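Local coordinates for NTD biosynthesis operon protein NtdA (Bacillus subtilis subsp. subtilis, PDB 4K2M), which catalyses the pyridoxal phosphate-dependent, glutamate-linked transamination of 3-dehydroglucose 6-phosphate to kanosamine 6-phosphate, a step in making the antibiotic kanosamine, at residues K310-S313 with L314-K318; T405-A408 with H409-L413; R211-A214 with N215-L219; L87-L90 with T91-P95. All coordinates share one frame; numbering follows the deposited sequence.

All four contacts are local, each made within a helix or where one begins or ends. Contacts 1 and 4 are neighbours, their nearest atoms about 8 Å apart, and Tyr311 of contact 1 is hydrogen-bonded to Asp85 on the helix that carries contact 4. Contacts 1 and 2 lie on opposite sides of the chain's centre. Between side chains, Leu312 of contact 1 is about 8 Å from Lys249, the cofactor-attachment lysine, not linked here, and His409 of contact 2 about 6 Å from substrate-binding Tyr381. Val412 of contact 2 and Val93 of contact 4 are each about 13 Å from a bound external aldimine of the cofactor with kanosamine 6-phosphate. Contact 3 lies away from the known sites, its centre about 29 Å from that of contact 2.

Contact 1: K310-S313 with L314-K318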
loop_
_atom_site.group_PDB
_atom_site.type_symbol
_atom_site.label_atom_id
_atom_site.label_comp_id
_atom_site.label_asym_id
_atom_site.label_seq_id
_atom_site.Cartn_x
_atom_site.Cartn_y
_atom_site.Cartn_z
ATOM N N LYS A 310 11.735 -7.468 16.488
ATOM C CA LYS A 310 12.446 -8.097 17.602
ATOM C C LYS A 310 13.736 -8.763 17.148
ATOM O O LYS A 310 14.606 -9.069 17.970
ATOM C CB LYS A 310 11.548 -9.124 18.285
ATOM C CG LYS A 310 10.279 -8.520 18.862
ATOM C CD LYS A 310 9.333 -9.616 19.324
ATOM C CE LYS A 310 8.131 -9.005 20.027
ATOM N NZ LYS A 310 7.171 -10.054 20.471
ATOM N N TYR A 311 13.854 -8.971 15.841
ATOM C CA TYR A 311 14.997 -9.659 15.248
ATOM C C TYR A 311 16.030 -8.693 14.659
ATOM O O TYR A 311 17.099 -9.125 14.231
ATOM C CB TYR A 311 14.515 -10.644 14.157
ATOM C CG TYR A 311 13.644 -11.765 14.687
ATOM C CD1 TYR A 311 14.148 -13.050 14.867
ATOM C CD2 TYR A 311 12.313 -11.532 15.014
ATOM C CE1 TYR A 311 13.334 -14.078 15.369
ATOM C CE2 TYR A 311 11.498 -12.548 15.513
ATOM C CZ TYR A 311 12.012 -13.808 15.690
ATOM O OH TYR A 311 11.166 -14.781 16.187
ATOM N N LEU A 312 15.737 -7.393 14.655
ATOM C CA LEU A 312 16.561 -6.423 13.914
ATOM C C LEU A 312 18.012 -6.260 14.390
ATOM O O LEU A 312 18.943 -6.317 13.586
ATOM C CB LEU A 312 15.866 -5.052 13.842
ATOM C CG LEU A 312 16.631 -3.922 13.153
ATOM C CD1 LEU A 312 17.001 -4.320 11.717
ATOM C CD2 LEU A 312 15.795 -2.626 13.175
ATOM N N SER A 313 18.223 -6.047 15.685
ATOM C CA SER A 313 19.599 -5.889 16.162
ATOM C C SER A 313 20.435 -7.127 15.876
ATOM O O SER A 313 21.575 -7.010 15.410
ATOM C CB SER A 313 19.639 -5.560 17.648
ATOM O OG SER A 313 19.099 -4.271 17.856
ATOM N N LEU A 314 19.875 -8.303 16.149
ATOM C CA LEU A 314 20.600 -9.553 15.898
ATOM C C LEU A 314 20.890 -9.700 14.405
ATOM O O LEU A 314 22.000 -10.044 14.007
ATOM C CB LEU A 314 19.807 -10.759 16.382
ATOM C CG LEU A 314 20.394 -12.107 15.943
ATOM C CD1 LEU A 314 21.751 -12.355 16.615
ATOM C CD2 LEU A 314 19.433 -13.260 16.211
ATOM N N ASN A 315 19.895 -9.415 13.577
ATOM C CA ASN A 315 20.073 -9.558 12.133
ATOM C C ASN A 315 21.097 -8.595 11.575
ATOM O O ASN A 315 21.912 -8.970 10.715
ATOM C CB ASN A 315 18.736 -9.419 11.394
ATOM C CG ASN A 315 17.910 -10.682 11.437
ATOM O OD1 ASN A 315 18.402 -11.768 11.791
ATOM N ND2 ASN A 315 16.636 -10.562 11.055
ATOM N N ASN A 316 21.075 -7.354 12.048
ATOM C CA ASN A 316 22.063 -6.389 11.580
ATOM C C ASN A 316 23.454 -6.807 12.042
ATOM O O ASN A 316 24.423 -6.662 11.296
ATOM C CB ASN A 316 21.732 -4.961 12.028
ATOM C CG ASN A 316 20.905 -4.209 10.998
ATOM O OD1 ASN A 316 20.292 -4.825 10.116
ATOM N ND2 ASN A 316 20.897 -2.879 11.088
ATOM N N PHE A 317 23.554 -7.360 13.243
ATOM C CA PHE A 317 24.848 -7.857 13.685
ATOM C C PHE A 317 25.332 -9.001 12.775
ATOM O O PHE A 317 26.512 -9.052 12.378
ATOM C CB PHE A 317 24.815 -8.332 15.142
ATOM C CG PHE A 317 26.143 -8.835 15.612
ATOM C CD1 PHE A 317 27.114 -7.946 16.052
ATOM C CD2 PHE A 317 26.433 -10.194 15.559
ATOM C CE1 PHE A 317 28.355 -8.404 16.464
ATOM C CE2 PHE A 317 27.664 -10.666 15.965
ATOM C CZ PHE A 317 28.628 -9.779 16.422
ATOM N N LYS A 318 24.432 -9.908 12.421
ATOM C CA LYS A 318 24.831 -11.025 11.563
ATOM C C LYS A 318 25.303 -10.521 10.203
ATOM O O LYS A 318 26.270 -11.046 9.648
ATOM C CB LYS A 318 23.693 -12.034 11.424
ATOM C CG LYS A 318 23.481 -12.884 12.704
ATOM C CD LYS A 318 22.384 -13.917 12.495
ATOM C CE LYS A 318 22.912 -15.133 11.735
ATOM N NZ LYS A 318 21.806 -16.126 11.498
HETATM O O HOH W 1 17.371 -8.594 17.951
#
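The first turns of helix 312-329, entered from a short 3-10 segment, bring Asn315 back to Tyr311. Asn315 N donates to Tyr311 O at 2.9 Å, and its side chain stays close to that oxygen, with Asn315 CG 3.3 Å from Tyr311 O. With CG set beside its own backbone N (chi1 -80°), Asn315 also brings ND2 alongside Tyr311 CB, 3.8 Å away. One residue on, Leu312 and Asn316 lie side by side and point the same way, Leu312 CD1 resting 3.7 Å from Asn316 OD1. The amide of Asn316 is engaged beyond the helix, through ND2 to Ile229 O and, weakly, through OD1 to Asn250. The same i to i+4 pattern continues, Asn316 N reaching Leu312 O at 2.8 Å and Phe317 N reaching Ser313 O. One residue earlier, a water takes the place of the direct bond, donating to Lys310 O at 2.8 Å and accepting from Leu314 N at 3.1 Å. Ser313 and Phe317 also meet the additional N-terminal domain, where Ser313 OG is hydrogen-bonded to Asn40 and the Phe317 ring packs edge-to-face with Trp43. Tyr311 OH turns instead to Asp85 of helix 80-93.

Contact 2: T405-A408 with H409-L413; sequences TEKA and HSQVL. With EDO (1,2-ethanediol), chain G.
The imidazole of His409, whose CB sits 3.1 Å from Thr405 O, has an ethanediol molecule at its edge. His409 ND1 and ethanediol O1 share a hydrogen bond of 2.7 Å, and ethanediol C1 lies in the ring plane. The diol, probably from the crystallisation liquor, is also held by Tyr201 and Asn151, while His409 NE2 makes a weak bond to Pro382 O. Setting CG opposite the backbone N (chi1 176°) carries the imidazole away from the preceding turn; its side chain is about 6 Å from that of substrate-binding Tyr381. The second flat group, the Gln411 amide, whose NE2 is bonded to Val357 O, is crossed at a slant by the aliphatic chain of Lys407: Lys407 CE is 3.9 Å from Gln411 CD, and Lys407 CG 3.8 Å from Gln411 OE1. Here helix 403-411 runs out into strand 412-415, which pairs antiparallel with strand 353-356, and the backbone bonding becomes less regular. His409 N still bonds Thr405 O and Ser410 N bonds Glu406 O, but Gln411 N approaches Ala408 O at 3.0 Å from above the carbonyl plane, 67° out of it. Ala408 O also takes a weak bond from Val412 N. The Ser410 side chain bonds back to the preceding turn: OG, placed between its backbone N and carbonyl carbon (chi1 74°), donates to Lys407 O at 2.7 Å. Thr359 OG1 is hydrogen-bonded to both Ser410 OG and Lys407 NZ, joining this turn to the loop beyond strand 353-356.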
loop_
_atom_site.group_PDB
_atom_site.type_symbol
_atom_site.label_atom_id
_atom_site.label_comp_id
_atom_site.label_asym_id
_atom_site.label_seq_id
_atom_site.Cartn_x
_atom_site.Cartn_y
_atom_site.Cartn_z
ATOM N N THR A 405 29.976 7.737 -11.566
ATOM C CA THR A 405 28.809 6.882 -11.422
ATOM C C THR A 405 28.837 5.823 -12.511
ATOM O O THR A 405 28.614 4.656 -12.242
ATOM C CB THR A 405 27.515 7.690 -11.563
ATOM O OG1 THR A 405 27.504 8.745 -10.592
ATOM C CG2 THR A 405 26.278 6.806 -11.387
ATOM N N GLU A 406 29.113 6.236 -13.748
ATOM C CA GLU A 406 29.133 5.293 -14.862
ATOM C C GLU A 406 30.244 4.250 -14.739
ATOM O O GLU A 406 30.036 3.061 -15.017
ATOM C CB GLU A 406 29.209 6.053 -16.192
ATOM C CG GLU A 406 27.894 6.744 -16.586
ATOM C CD GLU A 406 28.121 7.924 -17.525
ATOM O OE1 GLU A 406 29.119 7.874 -18.275
ATOM O OE2 GLU A 406 27.327 8.902 -17.509
ATOM N N LYS A 407 31.425 4.683 -14.320
ATOM C CA LYS A 407 32.539 3.753 -14.158
ATOM C C LYS A 407 32.249 2.770 -13.019
ATOM O O LYS A 407 32.376 1.562 -13.196
ATOM C CB LYS A 407 33.851 4.512 -13.905
ATOM C CG LYS A 407 35.105 3.620 -13.804
ATOM C CD LYS A 407 35.218 2.684 -15.013
ATOM C CE LYS A 407 36.499 1.839 -14.951
ATOM N NZ LYS A 407 36.588 0.878 -16.097
ATOM N N ALA A 408 31.809 3.279 -11.872
ATOM C CA ALA A 408 31.524 2.395 -10.734
ATOM C C ALA A 408 30.394 1.430 -11.072
ATOM O O ALA A 408 30.410 0.261 -10.687
ATOM C CB ALA A 408 31.185 3.208 -9.500
ATOM N N HIS A 409 29.404 1.930 -11.798
ATOM C CA HIS A 409 28.272 1.123 -12.236
ATOM C C HIS A 409 28.696 -0.083 -13.075
ATOM O O HIS A 409 28.062 -1.143 -13.023
ATOM C CB HIS A 409 27.323 1.996 -13.062
ATOM C CG HIS A 409 26.172 1.241 -13.644
ATOM N ND1 HIS A 409 25.250 0.580 -12.865
ATOM C CD2 HIS A 409 25.789 1.051 -14.927
ATOM C CE1 HIS A 409 24.345 0.014 -13.644
ATOM N NE2 HIS A 409 24.647 0.287 -14.899
ATOM N N SER A 410 29.767 0.082 -13.852
ATOM C CA SER A 410 30.268 -0.987 -14.720
ATOM C C SER A 410 31.153 -1.979 -13.972
ATOM O O SER A 410 31.465 -3.061 -14.483
ATOM C CB SER A 410 31.050 -0.384 -15.898
ATOM O OG SER A 410 32.308 0.092 -15.456
ATOM N N GLN A 411 31.550 -1.625 -12.753
ATOM C CA GLN A 411 32.488 -2.459 -12.002
ATOM C C GLN A 411 31.843 -3.215 -10.855
ATOM O O GLN A 411 32.363 -4.239 -10.409
ATOM C CB GLN A 411 33.613 -1.596 -11.425
ATOM C CG GLN A 411 34.578 -1.051 -12.456
ATOM C CD GLN A 411 35.746 -0.376 -11.797
ATOM O OE1 GLN A 411 35.663 0.785 -11.407
ATOM N NE2 GLN A 411 36.832 -1.120 -11.614
ATOM N N VAL A 412 30.725 -2.700 -10.363
ATOM C CA VAL A 412 30.192 -3.183 -9.085
ATOM C C VAL A 412 29.612 -4.576 -9.231
ATOM O O VAL A 412 28.989 -4.918 -10.247
ATOM C CB VAL A 412 29.135 -2.203 -8.487
ATOM C CG1 VAL A 412 27.881 -2.160 -9.359
ATOM C CG2 VAL A 412 28.785 -2.591 -7.034
ATOM N N LEU A 413 29.830 -5.390 -8.203
ATOM C CA LEU A 413 29.296 -6.740 -8.167
ATOM C C LEU A 413 28.855 -7.020 -6.738
ATOM O O LEU A 413 29.634 -6.842 -5.800
ATOM C CB LEU A 413 30.376 -7.752 -8.574
ATOM C CG LEU A 413 29.873 -9.185 -8.696
ATOM C CD1 LEU A 413 28.725 -9.214 -9.692
ATOM C CD2 LEU A 413 30.979 -10.114 -9.149
HETATM C C1 EDO G . 25.835 0.670 -9.562
HETATM O O1 EDO G . 25.085 1.599 -10.338
HETATM C C2 EDO G . 26.721 1.408 -8.569
HETATM O O2 EDO G . 25.894 1.995 -7.561
#

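Contact 3: R211-A214 with N215-L219; sequences RQIA and NRYKL
Ala214 and Leu219 close the tight, inner side of the contact, at the C-terminal end of helix 207-217 in a beta-alpha-beta unit. Ala214 CB lies 4.2 Å from Leu219 CB, and both side chains pack on strand 192-195. Leu219 N donates to Ala214 O at 2.8 Å as Lys218 turns the chain with positive phi (58°): a Schellman motif that ends the helix and leads into strand 220-224. The Ile213 and Tyr217 side chains cross at a slant, Ile213 CG2 4.0 Å from Tyr217 CD2, and Ile213 O lies at the ring edge, in its plane; Tyr217 OH is bonded to Glu185. The outer side, with Gln212, Asn215, Arg216 and Lys218, is exposed. At its border Arg211, its chain bent at chi2 and chi3, folds across Asn215 at about a right angle. Arg211 NH1 donates to Asn215 OD1 at 2.8 Å, with the oxygen close to the guanidinium plane and the amide plane turned 42° from it. A water accepts from Arg211 NH1 and donates to Leu219 O at 2.9 Å. With NE also bonded to Tyr237 O and NH2 in a salt bridge with Asp239, the guanidinium is fixed in rotation, its charge probably balanced mainly by Asp239.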
loop_
_atom_site.group_PDB
_atom_site.type_symbol
_atom_site.label_atom_id
_atom_site.label_comp_id
_atom_site.label_asym_id
_atom_site.label_seq_id
_atom_site.Cartn_x
_atom_site.Cartn_y
_atom_site.Cartn_z
ATOM N N ARG A 211 24.774 18.696 4.780
ATOM C CA ARG A 211 24.037 19.697 5.560
ATOM C C ARG A 211 24.718 21.071 5.497
ATOM O O ARG A 211 24.051 22.109 5.454
ATOM C CB ARG A 211 23.875 19.207 7.015
ATOM C CG ARG A 211 23.376 20.245 8.033
ATOM C CD ARG A 211 22.163 21.003 7.541
ATOM N NE ARG A 211 20.971 20.173 7.439
ATOM C CZ ARG A 211 19.795 20.612 7.002
ATOM N NH1 ARG A 211 19.651 21.872 6.611
ATOM N NH2 ARG A 211 18.762 19.790 6.948
ATOM N N GLN A 212 26.043 21.091 5.487
ATOM C CA GLN A 212 26.734 22.371 5.349
ATOM C C GLN A 212 26.373 23.061 4.037
ATOM O O GLN A 212 26.137 24.267 4.014
ATOM C CB GLN A 212 28.246 22.189 5.447
ATOM C CG GLN A 212 28.718 21.902 6.856
ATOM C CD GLN A 212 30.160 21.429 6.895
ATOM O OE1 GLN A 212 30.827 21.349 5.860
ATOM N NE2 GLN A 212 30.647 21.110 8.092
ATOM N N ILE A 213 26.334 22.301 2.949
ATOM C CA ILE A 213 25.917 22.856 1.662
ATOM C C ILE A 213 24.460 23.295 1.693
ATOM O O ILE A 213 24.120 24.390 1.235
ATOM C CB ILE A 213 26.139 21.865 0.515
ATOM C CG1 ILE A 213 27.632 21.553 0.405
ATOM C CG2 ILE A 213 25.617 22.444 -0.807
ATOM C CD1 ILE A 213 27.959 20.387 -0.492
ATOM N N ALA A 214 23.592 22.437 2.222
ATOM C CA ALA A 214 22.171 22.769 2.322
ATOM C C ALA A 214 21.942 24.057 3.117
ATOM O O ALA A 214 21.132 24.888 2.720
ATOM C CB ALA A 214 21.390 21.622 2.935
ATOM N N ASN A 215 22.645 24.222 4.235
ATOM C CA ASN A 215 22.473 25.438 5.033
ATOM C C ASN A 215 22.925 26.674 4.273
ATOM O O ASN A 215 22.265 27.712 4.312
ATOM C CB ASN A 215 23.232 25.345 6.352
ATOM C CG ASN A 215 22.558 24.425 7.344
ATOM O OD1 ASN A 215 21.414 24.012 7.138
ATOM N ND2 ASN A 215 23.252 24.113 8.433
ATOM N N ARG A 216 24.044 26.548 3.566
ATOM C CA ARG A 216 24.583 27.673 2.793
ATOM C C ARG A 216 23.591 28.137 1.733
ATOM O O ARG A 216 23.428 29.336 1.507
ATOM C CB ARG A 216 25.933 27.296 2.160
ATOM C CG ARG A 216 26.707 28.467 1.537
ATOM C CD ARG A 216 27.335 29.351 2.622
ATOM N NE ARG A 216 28.190 30.402 2.061
ATOM C CZ ARG A 216 29.514 30.322 1.977
ATOM N NH1 ARG A 216 30.151 29.244 2.427
ATOM N NH2 ARG A 216 30.202 31.331 1.452
ATOM N N TYR A 217 22.894 27.190 1.110
ATOM C CA TYR A 217 22.005 27.515 -0.003
ATOM C C TYR A 217 20.523 27.469 0.337
ATOM O O TYR A 217 19.679 27.615 -0.555
ATOM C CB TYR A 217 22.311 26.604 -1.193
ATOM C CG TYR A 217 23.624 26.948 -1.855
ATOM C CD1 TYR A 217 23.677 27.904 -2.864
ATOM C CD2 TYR A 217 24.810 26.343 -1.453
ATOM C CE1 TYR A 217 24.879 28.237 -3.472
ATOM C CE2 TYR A 217 26.025 26.668 -2.053
ATOM C CZ TYR A 217 26.037 27.622 -3.067
ATOM O OH TYR A 217 27.216 27.968 -3.684
ATOM N N LYS A 218 20.221 27.295 1.626
ATOM C CA LYS A 218 18.847 27.268 2.117
ATOM C C LYS A 218 18.055 26.175 1.416
ATOM O O LYS A 218 16.925 26.401 0.975
ATOM C CB LYS A 218 18.166 28.637 1.947
ATOM C CG LYS A 218 18.661 29.683 2.954
ATOM C CD LYS A 218 18.030 29.447 4.313
ATOM C CE LYS A 218 18.793 30.147 5.427
ATOM N NZ LYS A 218 18.279 29.714 6.766
ATOM N N LEU A 219 18.670 24.999 1.299
ATOM C CA LEU A 219 17.986 23.833 0.731
ATOM C C LEU A 219 17.482 22.936 1.861
ATOM O O LEU A 219 18.010 22.953 2.972
ATOM C CB LEU A 219 18.940 23.039 -0.169
ATOM C CG LEU A 219 19.689 23.886 -1.208
ATOM C CD1 LEU A 219 20.678 23.037 -2.016
ATOM C CD2 LEU A 219 18.709 24.540 -2.139
HETATM O O HOH W 2 17.116 22.466 5.717
#

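Contact 4: L87-L90 with T91-P95; sequences LNTL and TEVLP
Thr91 reaching back to Leu87 is one of a series of contacts about one helical turn apart, in the last turns of helix 80-93, which lies on the dimer interface. Thr91 N and Thr91 OG1 both donate to Leu87 O, at 3.0 Å and 2.8 Å, from opposite faces of the carbonyl plane. The hydroxyl can do so because OG1 stands beside its own backbone N (chi1 -64°), so two bonds from one residue grip a single oxygen. Further along, Leu90 CB meets Leu94 CD1 at 4.2 Å, and Leu94 CB and CG lie close to Leu90 O, which accepts from Leu94 N at 2.9 Å. This leucine row faces the second subunit: Leu90 packs on Leu90 of the second subunit, Leu87 on its Leu94, and Leu94 on its Ile86, a reciprocal helix-to-helix arrangement fitting the homodimer. Another flank turns to helix 299-308 of the same chain. There Val93 N bonds to Thr89 O at 2.8 Å in the carbonyl plane, Val93 CG2 lies 3.3 Å from Thr89 O as well, and Val93 packs on Ala303. On the solvent side the extended Glu92 lies back along the preceding turn, its CG near Asn88 O, where a water bonded to Asn88 O at 2.8 Å donates weakly to Glu92 OE2.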
loop_
_atom_site.group_PDB
_atom_site.type_symbol
_atom_site.label_atom_id
_atom_site.label_comp_id
_atom_site.label_asym_id
_atom_site.label_seq_id
_atom_site.Cartn_x
_atom_site.Cartn_y
_atom_site.Cartn_z
ATOM N N LEU A 87 2.029 -15.554 13.087
ATOM C CA LEU A 87 0.766 -16.286 13.170
ATOM C C LEU A 87 0.083 -16.053 14.514
ATOM O O LEU A 87 -1.146 -15.957 14.582
ATOM C CB LEU A 87 0.984 -17.775 12.929
ATOM C CG LEU A 87 1.286 -18.160 11.487
ATOM C CD1 LEU A 87 1.726 -19.621 11.400
ATOM C CD2 LEU A 87 0.057 -17.935 10.608
ATOM N N ASN A 88 0.881 -15.969 15.573
ATOM C CA ASN A 88 0.371 -15.676 16.912
ATOM C C ASN A 88 -0.294 -14.305 17.024
ATOM O O ASN A 88 -1.386 -14.186 17.583
ATOM C CB ASN A 88 1.482 -15.792 17.965
ATOM C CG ASN A 88 1.744 -17.227 18.380
ATOM O OD1 ASN A 88 0.851 -18.069 18.311
ATOM N ND2 ASN A 88 2.973 -17.512 18.810
ATOM N N THR A 89 0.367 -13.271 16.508
ATOM C CA THR A 89 -0.204 -11.929 16.584
ATOM C C THR A 89 -1.433 -11.790 15.672
ATOM O O THR A 89 -2.397 -11.110 16.025
ATOM C CB THR A 89 0.843 -10.797 16.327
ATOM O OG1 THR A 89 0.376 -9.570 16.907
ATOM C CG2 THR A 89 1.089 -10.578 14.837
ATOM N N LEU A 90 -1.413 -12.462 14.524
ATOM C CA LEU A 90 -2.530 -12.388 13.586
ATOM C C LEU A 90 -3.750 -13.112 14.140
ATOM O O LEU A 90 -4.884 -12.788 13.801
ATOM C CB LEU A 90 -2.141 -12.957 12.224
ATOM C CG LEU A 90 -1.056 -12.139 11.516
ATOM C CD1 LEU A 90 -0.831 -12.635 10.093
ATOM C CD2 LEU A 90 -1.376 -10.626 11.533
ATOM N N THR A 91 -3.512 -14.106 14.987
ATOM C CA THR A 91 -4.610 -14.784 15.660
ATOM C C THR A 91 -5.375 -13.801 16.548
ATOM O O THR A 91 -6.592 -13.924 16.737
ATOM C CB THR A 91 -4.084 -15.965 16.498
ATOM O OG1 THR A 91 -3.502 -16.936 15.618
ATOM C CG2 THR A 91 -5.215 -16.622 17.264
ATOM N N GLU A 92 -4.665 -12.808 17.070
ATOM C CA GLU A 92 -5.282 -11.752 17.880
ATOM C C GLU A 92 -5.785 -10.575 17.048
ATOM O O GLU A 92 -6.823 -9.974 17.365
ATOM C CB GLU A 92 -4.286 -11.223 18.912
ATOM C CG GLU A 92 -3.593 -12.299 19.726
ATOM C CD GLU A 92 -2.522 -11.725 20.642
ATOM O OE1 GLU A 92 -2.388 -10.480 20.692
ATOM O OE2 GLU A 92 -1.815 -12.514 21.308
ATOM N N VAL A 93 -5.052 -10.215 15.996
ATOM C CA VAL A 93 -5.447 -9.036 15.216
ATOM C C VAL A 93 -6.642 -9.304 14.302
ATOM O O VAL A 93 -7.545 -8.469 14.200
ATOM C CB VAL A 93 -4.277 -8.469 14.386
ATOM C CG1 VAL A 93 -4.750 -7.304 13.534
ATOM C CG2 VAL A 93 -3.168 -7.998 15.304
ATOM N N LEU A 94 -6.650 -10.458 13.643
ATOM C CA LEU A 94 -7.683 -10.746 12.648
ATOM C C LEU A 94 -9.122 -10.580 13.153
ATOM O O LEU A 94 -9.937 -9.946 12.458
ATOM C CB LEU A 94 -7.459 -12.107 11.962
ATOM C CG LEU A 94 -6.285 -12.153 10.974
ATOM C CD1 LEU A 94 -5.986 -13.587 10.536
ATOM C CD2 LEU A 94 -6.545 -11.257 9.754
ATOM N N PRO A 95 -9.439 -11.108 14.356
ATOM C CA PRO A 95 -10.823 -10.988 14.844
ATOM C C PRO A 95 -11.193 -9.565 15.239
ATOM O O PRO A 95 -12.378 -9.303 15.458
ATOM C CB PRO A 95 -10.831 -11.862 16.114
ATOM C CG PRO A 95 -9.658 -12.770 15.978
ATOM C CD PRO A 95 -8.630 -11.986 15.236
HETATM O O HOH W 3 -2.127 -15.515 19.915
HETATM O O HOH W 4 -1.160 -8.813 19.377
#